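Local atomic coordinates of MYB21 (Trichomonas vaginalis, PDB entry 3OSG), a protein that binds the MRE-1 promoter element of the ap65-1 gene through its R2R3 Myb domain and probably regulates transcription by RNA polymerase II. Residues G30-W33 / K34-A37. Numbering follows the deposited sequence.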
ATOM      1  N   GLY A  30       9.007 -13.776   9.414  1.00 36.53           N
ATOM      2  CA  GLY A  30       9.604 -13.045   8.316  1.00 38.41           C
ATOM      3  C   GLY A  30       8.638 -13.026   7.149  1.00 36.60           C
ATOM      4  O   GLY A  30       7.427 -12.934   7.353  1.00 38.72           O
ATOM      5  N   SER A  31       9.163 -13.144   5.936  1.00 35.31           N
ATOM      6  CA  SER A  31       8.360 -12.994   4.725  1.00 38.02           C
ATOM      7  C   SER A  31       7.885 -14.337   4.165  1.00 33.89           C
ATOM      8  O   SER A  31       7.881 -14.544   2.951  1.00 37.65           O
ATOM      9  CB  SER A  31       9.176 -12.273   3.651  1.00 39.18           C
ATOM     10  OG  SER A  31      10.226 -13.113   3.202  1.00 42.65           O
ATOM     11  N   ASP A  32       7.493 -15.245   5.048  1.00 34.64           N
ATOM     12  CA  ASP A  32       6.963 -16.535   4.629  1.00 30.11           C
ATOM     13  C   ASP A  32       5.453 -16.373   4.595  1.00 27.84           C
ATOM     14  O   ASP A  32       4.776 -16.652   5.581  1.00 26.68           O
ATOM     15  CB  ASP A  32       7.361 -17.588   5.649  1.00 33.07           C
ATOM     16  CG  ASP A  32       6.914 -18.976   5.263  1.00 37.94           C
ATOM     17  OD1 ASP A  32       6.084 -19.108   4.338  1.00 31.15           O
ATOM     18  OD2 ASP A  32       7.397 -19.941   5.898  1.00 35.94           O
ATOM     19  N   TRP A  33       4.930 -15.894   3.469  1.00 29.12           N
ATOM     20  CA  TRP A  33       3.555 -15.383   3.433  1.00 26.27           C
ATOM     21  C   TRP A  33       2.519 -16.489   3.552  1.00 27.32           C
ATOM     22  O   TRP A  33       1.449 -16.261   4.106  1.00 26.69           O
ATOM     23  CB  TRP A  33       3.321 -14.501   2.193  1.00 24.41           C
ATOM     24  CG  TRP A  33       4.233 -13.324   2.198  1.00 25.96           C
ATOM     25  CD1 TRP A  33       5.278 -13.095   1.364  1.00 25.49           C
ATOM     26  CD2 TRP A  33       4.219 -12.235   3.134  1.00 26.40           C
ATOM     27  NE1 TRP A  33       5.907 -11.919   1.700  1.00 25.52           N
ATOM     28  CE2 TRP A  33       5.271 -11.369   2.782  1.00 27.67           C
ATOM     29  CE3 TRP A  33       3.400 -11.897   4.221  1.00 24.94           C
ATOM     30  CZ2 TRP A  33       5.536 -10.193   3.481  1.00 29.02           C
ATOM     31  CZ3 TRP A  33       3.660 -10.733   4.912  1.00 22.47           C
ATOM     32  CH2 TRP A  33       4.722  -9.892   4.542  1.00 25.53           C
ATOM     33  N   LYS A  34       2.840 -17.684   3.053  1.00 24.77           N
ATOM     34  CA  LYS A  34       1.918 -18.808   3.171  1.00 27.28           C
ATOM     35  C   LYS A  34       1.751 -19.251   4.608  1.00 26.55           C
ATOM     36  O   LYS A  34       0.640 -19.535   5.048  1.00 28.13           O
ATOM     37  CB  LYS A  34       2.358 -19.997   2.321  1.00 25.84           C
ATOM     38  CG  LYS A  34       1.904 -19.908   0.896  1.00 34.73           C
ATOM     39  CD  LYS A  34       1.970 -21.269   0.213  1.00 41.82           C
ATOM     40  CE  LYS A  34       1.211 -21.245  -1.110  1.00 54.56           C
ATOM     41  NZ  LYS A  34       0.415 -22.491  -1.337  1.00 59.34           N
ATOM     42  N   MET A  35       2.856 -19.341   5.334  1.00 26.65           N
ATOM     43  CA  MET A  35       2.781 -19.733   6.724  1.00 30.73           C
ATOM     44  C   MET A  35       2.064 -18.621   7.475  1.00 28.08           C
ATOM     45  O   MET A  35       1.172 -18.871   8.295  1.00 30.06           O
ATOM     46  CB  MET A  35       4.184 -19.959   7.289  1.00 33.90           C
ATOM     47  CG  MET A  35       4.208 -20.621   8.655  1.00 41.19           C
ATOM     48  SD  MET A  35       3.611 -22.331   8.631  1.00 45.11           S
ATOM     49  CE  MET A  35       4.282 -22.900   7.080  1.00 34.21           C
ATOM     50  N   ILE A  36       2.436 -17.380   7.180  1.00 24.82           N
ATOM     51  CA  ILE A  36       1.791 -16.263   7.839  1.00 26.53           C
ATOM     52  C   ILE A  36       0.278 -16.325   7.639  1.00 24.96           C
ATOM     53  O   ILE A  36      -0.469 -16.269   8.605  1.00 26.80           O
ATOM     54  CB  ILE A  36       2.354 -14.932   7.371  1.00 27.54           C
ATOM     55  CG1 ILE A  36       3.736 -14.729   7.987  1.00 30.63           C
ATOM     56  CG2 ILE A  36       1.411 -13.782   7.778  1.00 27.34           C
ATOM     57  CD1 ILE A  36       4.479 -13.532   7.472  1.00 29.21           C
ATOM     58  N   ALA A  37      -0.166 -16.497   6.399  1.00 23.92           N
ATOM     59  CA  ALA A  37      -1.601 -16.464   6.090  1.00 27.74           C
ATOM     60  C   ALA A  37      -2.362 -17.658   6.690  1.00 28.08           C
ATOM     61  O   ALA A  37      -3.578 -17.600   6.895  1.00 24.21           O
ATOM     62  CB  ALA A  37      -1.822 -16.397   4.572  1.00 25.07           C
TER
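G30 and I36 touch across the turn that joins helices 16-29 and 33-38, within a Myb-like DNA-binding domain. G30 is the first residue past helix 16-29 and has a positive phi. Its carbonyl oxygen meets the tip of I36, with G30 O 3.0 Å from I36 CD1. S31 continues the turn, and its CA lies over one face of the W33 ring, toward the rim.

D32 is the N-cap of helix 33-38. Its CG stands anti to the backbone N (chi1 -177°), which brings the carboxylate to the backbone N of M35. There D32 OD1 accepts a long, weak but nearly straight bond from M35 N, at 3.4 Å. The carboxylate also packs on the M35 side chain, with D32 OD2 3.5 Å from M35 CB. The main chain of D32 starts the helical ladder: I36 N donates to D32 O at 2.9 Å, in the carbonyl plane.

W33 begins the helix and is buried. It runs alongside I36, and both side chains point the same way. The six-membered part of the indole touches the end of the isoleucine, with W33 CE3 3.8 Å from I36 CD1. W33 also packs on V26 of helix 16-29, on C48 and R49 of helix 45-56, and on a DNA phosphate. Its ring meets that of W52 at about 45°, within the tryptophan-rich core characteristic of Myb repeats. I36 packs on A25 and H29, so the short helix is held against helix 16-29. The next rung of the ladder runs from A37 N to W33 O at 2.8 Å, with the donor tilted 31° from the carbonyl plane.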